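Local coordinates for cellulose-binding protein (Saccharophagus degradans, PDB 2YHG) that probably hydrolyses glycosidic bonds with a nucleoside hydrolase-like domain and is associated with polysaccharide binding and carbohydrate metabolism, at residues 277-282 with 287-292; 181-186 with 269-274. All coordinates share one frame; numbering follows the deposited sequence.

Contact 1: 277-282 with 287-292; sequences GVRGMS and EDAVYD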
loop_
_atom_site.group_PDB
_atom_site.type_symbol
_atom_site.label_atom_id
_atom_site.label_comp_id
_atom_site.label_asym_id
_atom_site.label_seq_id
_atom_site.Cartn_x
_atom_site.Cartn_y
_atom_site.Cartn_z
ATOM N N GLY A 277 2.541 7.678 21.756
ATOM C CA GLY A 277 3.472 8.754 21.584
ATOM C C GLY A 277 4.471 8.571 20.470
ATOM O O GLY A 277 5.582 9.087 20.532
ATOM N N VAL A 278 4.075 7.905 19.389
ATOM C CA VAL A 278 4.986 7.656 18.253
ATOM C C VAL A 278 5.368 9.021 17.663
ATOM O O VAL A 278 4.504 9.759 17.170
ATOM C CB VAL A 278 4.355 6.766 17.184
ATOM C CG1 VAL A 278 5.318 6.570 16.036
ATOM C CG2 VAL A 278 3.983 5.415 17.753
ATOM N N ARG A 279 6.636 9.376 17.718
ATOM C CA ARG A 279 7.077 10.702 17.316
ATOM C C ARG A 279 7.385 10.796 15.831
ATOM O O ARG A 279 7.927 9.860 15.237
ATOM C CB ARG A 279 8.291 11.132 18.131
ATOM C CG ARG A 279 8.060 11.207 19.638
ATOM C CD ARG A 279 6.909 12.106 20.012
ATOM N NE ARG A 279 6.844 12.325 21.449
ATOM C CZ ARG A 279 5.729 12.485 22.168
ATOM N NH1 ARG A 279 4.535 12.270 21.658
ATOM N NH2 ARG A 279 5.823 12.910 23.431
ATOM N N GLY A 280 7.084 11.946 15.274
ATOM C CA GLY A 280 7.393 12.272 13.891
ATOM C C GLY A 280 8.852 12.633 13.699
ATOM O O GLY A 280 9.683 12.534 14.602
ATOM N N MET A 281 9.154 13.076 12.497
ATOM C CA MET A 281 10.504 13.414 12.107
ATOM C C MET A 281 10.995 14.676 12.782
ATOM O O MET A 281 10.249 15.454 13.360
ATOM C CB MET A 281 10.572 13.561 10.590
ATOM C CG MET A 281 10.168 12.295 9.841
ATOM S SD MET A 281 10.475 12.307 8.064
ATOM C CE MET A 281 12.213 11.889 8.048
ATOM N N SER A 282 12.305 14.903 12.662
ATOM C CA SER A 282 12.966 15.972 13.409
ATOM C C SER A 282 12.455 17.357 13.047
ATOM O O SER A 282 12.473 18.239 13.905
ATOM C CB SER A 282 14.463 15.919 13.186
ATOM O OG SER A 282 14.778 16.181 11.839
ATOM N N GLU A 287 6.280 18.936 18.594
ATOM C CA GLU A 287 4.892 19.189 18.223
ATOM C C GLU A 287 3.975 18.041 18.605
ATOM O O GLU A 287 2.809 18.284 18.907
ATOM C CB GLU A 287 4.784 19.482 16.750
ATOM C CG GLU A 287 5.516 20.750 16.334
ATOM C CD GLU A 287 5.471 21.032 14.869
ATOM O OE1 GLU A 287 4.637 20.455 14.140
ATOM O OE2 GLU A 287 6.279 21.866 14.410
ATOM N N ASP A 288 4.446 16.802 18.546
ATOM C CA ASP A 288 3.576 15.676 18.873
ATOM C C ASP A 288 3.162 15.694 20.355
ATOM O O ASP A 288 2.047 15.273 20.680
ATOM C CB ASP A 288 4.305 14.337 18.669
ATOM C CG ASP A 288 4.554 13.937 17.204
ATOM O OD1 ASP A 288 3.580 13.701 16.462
ATOM O OD2 ASP A 288 5.749 13.803 16.859
ATOM N N ALA A 289 4.059 16.107 21.239
ATOM C CA ALA A 289 3.892 15.887 22.656
ATOM C C ALA A 289 2.652 16.567 23.211
ATOM O O ALA A 289 2.096 16.111 24.231
ATOM C CB ALA A 289 5.126 16.350 23.431
ATOM N N VAL A 290 2.214 17.658 22.596
ATOM C CA VAL A 290 1.040 18.357 23.098
ATOM C C VAL A 290 -0.224 17.502 22.990
ATOM O O VAL A 290 -1.194 17.775 23.700
ATOM C CB VAL A 290 0.837 19.724 22.440
ATOM C CG1 VAL A 290 2.079 20.586 22.608
ATOM C CG2 VAL A 290 0.384 19.586 20.976
ATOM N N TYR A 291 -0.198 16.472 22.141
ATOM C CA TYR A 291 -1.311 15.575 21.954
ATOM C C TYR A 291 -1.273 14.364 22.865
ATOM O O TYR A 291 -2.161 13.525 22.814
ATOM C CB TYR A 291 -1.356 15.117 20.497
ATOM C CG TYR A 291 -1.616 16.248 19.543
ATOM C CD1 TYR A 291 -2.864 16.799 19.439
ATOM C CD2 TYR A 291 -0.595 16.797 18.789
ATOM C CE1 TYR A 291 -3.104 17.869 18.586
ATOM C CE2 TYR A 291 -0.820 17.867 17.928
ATOM C CZ TYR A 291 -2.090 18.396 17.847
ATOM O OH TYR A 291 -2.364 19.475 17.032
ATOM N N ASP A 292 -0.249 14.245 23.705
ATOM C CA ASP A 292 -0.168 13.014 24.523
ATOM C C ASP A 292 -1.411 12.932 25.439
ATOM O O ASP A 292 -1.888 13.954 25.923
ATOM C CB ASP A 292 1.076 13.040 25.408
ATOM C CG ASP A 292 2.389 12.834 24.641
ATOM O OD1 ASP A 292 2.355 12.424 23.422
ATOM O OD2 ASP A 292 3.461 13.046 25.235
#

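Contact 2: 181-186 with 269-274; sequences RVYDIL and GRFPSK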
loop_
_atom_site.group_PDB
_atom_site.type_symbol
_atom_site.label_atom_id
_atom_site.label_comp_id
_atom_site.label_asym_id
_atom_site.label_seq_id
_atom_site.Cartn_x
_atom_site.Cartn_y
_atom_site.Cartn_z
ATOM N N ARG A 181 -9.107 5.212 6.248
ATOM C CA ARG A 181 -7.906 4.700 6.894
ATOM C C ARG A 181 -6.773 5.627 6.505
ATOM O O ARG A 181 -6.790 6.167 5.392
ATOM C CB ARG A 181 -7.529 3.288 6.505
ATOM C CG ARG A 181 -8.464 2.197 7.026
ATOM C CD ARG A 181 -9.441 1.835 5.940
ATOM N NE ARG A 181 -10.297 0.690 6.377
ATOM C CZ ARG A 181 -11.429 0.813 7.065
ATOM N NH1 ARG A 181 -11.889 1.986 7.433
ATOM N NH2 ARG A 181 -12.186 -0.253 7.213
ATOM N N VAL A 182 -5.818 5.822 7.403
ATOM C CA VAL A 182 -4.670 6.665 7.113
ATOM C C VAL A 182 -3.390 5.854 7.210
ATOM O O VAL A 182 -3.157 5.144 8.195
ATOM C CB VAL A 182 -4.609 7.876 8.080
ATOM C CG1 VAL A 182 -3.335 8.702 7.861
ATOM C CG2 VAL A 182 -5.854 8.761 7.900
ATOM N N TYR A 183 -2.533 6.025 6.191
ATOM C CA TYR A 183 -1.160 5.495 6.222
ATOM C C TYR A 183 -0.235 6.706 6.123
ATOM O O TYR A 183 -0.134 7.338 5.081
ATOM C CB TYR A 183 -0.921 4.497 5.071
ATOM C CG TYR A 183 0.317 3.655 5.234
ATOM C CD1 TYR A 183 1.584 4.223 5.276
ATOM C CD2 TYR A 183 0.245 2.279 5.305
ATOM C CE1 TYR A 183 2.711 3.434 5.352
ATOM C CE2 TYR A 183 1.393 1.470 5.397
ATOM C CZ TYR A 183 2.627 2.072 5.420
ATOM O OH TYR A 183 3.811 1.361 5.481
ATOM N N ASP A 184 0.390 7.020 7.258
ATOM C CA ASP A 184 1.279 8.174 7.435
ATOM C C ASP A 184 2.714 7.668 7.406
ATOM O O ASP A 184 3.095 6.842 8.226
ATOM C CB ASP A 184 0.927 8.803 8.784
ATOM C CG ASP A 184 1.942 9.761 9.361
ATOM O OD1 ASP A 184 2.889 10.147 8.649
ATOM O OD2 ASP A 184 1.745 10.138 10.561
ATOM N N ILE A 185 3.522 8.161 6.470
ATOM C CA ILE A 185 4.947 7.849 6.457
ATOM C C ILE A 185 5.680 8.779 7.428
ATOM O O ILE A 185 5.788 9.981 7.187
ATOM C CB ILE A 185 5.544 7.985 5.047
ATOM C CG1 ILE A 185 4.907 6.960 4.088
ATOM C CG2 ILE A 185 7.078 7.840 5.130
ATOM C CD1 ILE A 185 5.484 5.555 4.209
ATOM N N LEU A 186 6.147 8.190 8.523
ATOM C CA LEU A 186 7.108 8.769 9.458
ATOM C C LEU A 186 6.613 9.893 10.343
ATOM O O LEU A 186 7.280 10.192 11.345
ATOM C CB LEU A 186 8.403 9.194 8.762
ATOM C CG LEU A 186 9.301 8.025 8.372
ATOM C CD1 LEU A 186 10.228 8.391 7.205
ATOM C CD2 LEU A 186 10.138 7.600 9.573
ATOM N N GLY A 269 4.567 -3.545 5.192
ATOM C CA GLY A 269 4.948 -3.837 6.559
ATOM C C GLY A 269 3.852 -4.458 7.388
ATOM O O GLY A 269 2.728 -4.717 6.926
ATOM N N ARG A 270 4.197 -4.706 8.646
ATOM C CA ARG A 270 3.332 -5.396 9.619
ATOM C C ARG A 270 3.235 -4.533 10.869
ATOM O O ARG A 270 4.256 -4.048 11.352
ATOM C CB ARG A 270 3.921 -6.774 9.964
ATOM C CG ARG A 270 3.004 -7.600 10.804
ATOM C CD ARG A 270 3.503 -9.028 10.967
ATOM N NE ARG A 270 4.879 -9.103 11.511
ATOM C CZ ARG A 270 5.194 -8.926 12.793
ATOM N NH1 ARG A 270 4.249 -8.727 13.681
ATOM N NH2 ARG A 270 6.458 -8.937 13.171
ATOM N N PHE A 271 2.020 -4.366 11.369
ATOM C CA PHE A 271 1.739 -3.417 12.450
ATOM C C PHE A 271 0.994 -4.150 13.562
ATOM O O PHE A 271 -0.220 -4.226 13.554
ATOM C CB PHE A 271 0.933 -2.245 11.911
ATOM C CG PHE A 271 1.602 -1.618 10.709
ATOM C CD1 PHE A 271 2.637 -0.709 10.865
ATOM C CD2 PHE A 271 1.253 -1.959 9.425
ATOM C CE1 PHE A 271 3.293 -0.182 9.791
ATOM C CE2 PHE A 271 1.904 -1.420 8.336
ATOM C CZ PHE A 271 2.949 -0.561 8.532
ATOM N N PRO A 272 1.735 -4.768 14.497
ATOM C CA PRO A 272 1.095 -5.707 15.421
ATOM C C PRO A 272 0.318 -5.039 16.543
ATOM O O PRO A 272 -0.452 -5.719 17.219
ATOM C CB PRO A 272 2.272 -6.513 15.958
ATOM C CG PRO A 272 3.433 -5.606 15.834
ATOM C CD PRO A 272 3.205 -4.861 14.550
ATOM N N SER A 273 0.570 -3.754 16.816
ATOM C CA SER A 273 -0.054 -3.066 17.930
ATOM C C SER A 273 -0.004 -1.601 17.709
ATOM O O SER A 273 0.794 -1.093 16.903
ATOM C CB SER A 273 0.650 -3.398 19.246
ATOM O OG SER A 273 1.987 -2.942 19.214
ATOM N N LYS A 274 -0.865 -0.898 18.426
ATOM C CA LYS A 274 -0.738 0.536 18.589
ATOM C C LYS A 274 0.291 0.817 19.674
ATOM O O LYS A 274 0.357 0.112 20.678
ATOM C CB LYS A 274 -2.061 1.166 19.018
ATOM C CG LYS A 274 -3.189 0.987 18.061
ATOM C CD LYS A 274 -4.436 1.696 18.523
ATOM C CE LYS A 274 -5.687 1.209 17.807
ATOM N NZ LYS A 274 -6.890 1.673 18.500
#

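Contact 1: 277-282 with 287-292
In the long loop joining strands 273-276 and 295-298 of a small antiparallel pair, Arg-279 reaches across to a short 3-10 segment, 289-291, and meets Asp-292 just beyond it. The salt bridge is bidentate and end-on: NH1 of Arg-279 lies 2.8 Å from OD1 of Asp-292, and NH2 of Arg-279 3.0 Å from OD2 of Asp-292. Both bonds are nearly straight (171°) and use the syn lone pairs, with guanidinium and carboxylate almost coplanar, an arrangement that fixes the rotation of both groups. A bend at chi2 (-56°) carries the arginine chain past Asp-288, whose CB lies 3.7 Å from Arg-279 CD, while the backbone of Ala-289 lies over the rim of one guanidinium face and Ala-289 CB comes 3.5 Å from Arg-279 NH2.

Asp-288 ties down the backbone instead. Its OD2 accepts the N-H of Gly-280, N to OD2 2.8 Å, from the syn side, though 26° out of the carboxylate plane. OD1 of this buried acid turns to Thr-193 and Arg-206, linking the loop to helix 190-198 and strand 203-207. Tyr-294 OH joins Arg-279 NH1 and the carbonyl of Val-278. The whole is a loop closed on itself by a bidentate Arg-Asp pair and a side-chain-to-backbone bond.

Contact 2: 181-186 with 269-274
Tyr-183, on strand 180-185 of the central parallel sheet, meets Phe-271 through the outer parts of their two rings, well away from either backbone: the nearest CA atoms of the two segments, those of Tyr-183 and Gly-269, are 11.2 Å apart. Phe-271 presents its CZ, which lies 3.7 Å from the OH of Tyr-183 and 4.0 Å from CE2 of Tyr-183. Seen from the phenylalanine, the hydroxyl sits at the ring edge, near the ring plane. The ring planes are almost perpendicular (88°) with centroids 5.9 Å apart, and the rings meet at their corners, CZ of Phe-271 against CE2 and OH of Tyr-183.

The torsions bring the two rings together from separate directions. In Tyr-183 a chi1 of -165° puts CG opposite the backbone N and beside the carbonyl carbon, which extends the phenol off the strand towards the 269-274 segment. In Phe-271 it is the carbonyl carbon that CG opposes (chi1 -53°), and the benzyl group crosses the tyrosine side chain at about a right angle. The tyrosine hydroxyl is hydrogen-bonded to the carbonyl O of Gly-268, just ahead of the second segment, a link that fixes the phenol's far end. Further apolar cover comes from Ile-205 against Phe-271, and from Ala-207, Pro-246 and Ala-247 against Tyr-183, whose ring also meets that of His-250.

Gly-269 has a backbone conformation in which a CB would run against the carbonyl O of the preceding residue. Next to it, Arg-270 N bonds to OG of Ser-303, a residue of a magnesium site. Between the segments themselves the chemistry is therefore apolar and van der Waals: a buried tyrosine joins sheet to loop by ring contact, with its hydroxyl held by a main-chain carbonyl.

Overall arrangement
Contact 2 is buried near the centre of the chain, where a strand of the parallel sheet meets the segment leading into strand 273-276; contact 1 lies farther out, in the loop that follows that strand, and is only partly buried. Their chemistry follows their place: two aromatic rings in the core, against a charged pair and a carboxylate-to-amide bond towards the surface. The centres are about 15 Å apart, yet the contacts touch, Met-281 CG packing 3.7 Å from Leu-186 CB. Arg-206 of strand 203-207 links them further, since it also forms a salt bridge with Asp-184 of 181-186. Both thus tie the chain flanking strand 273-276 to the parallel sheet, contact 1 also to helix 190-198.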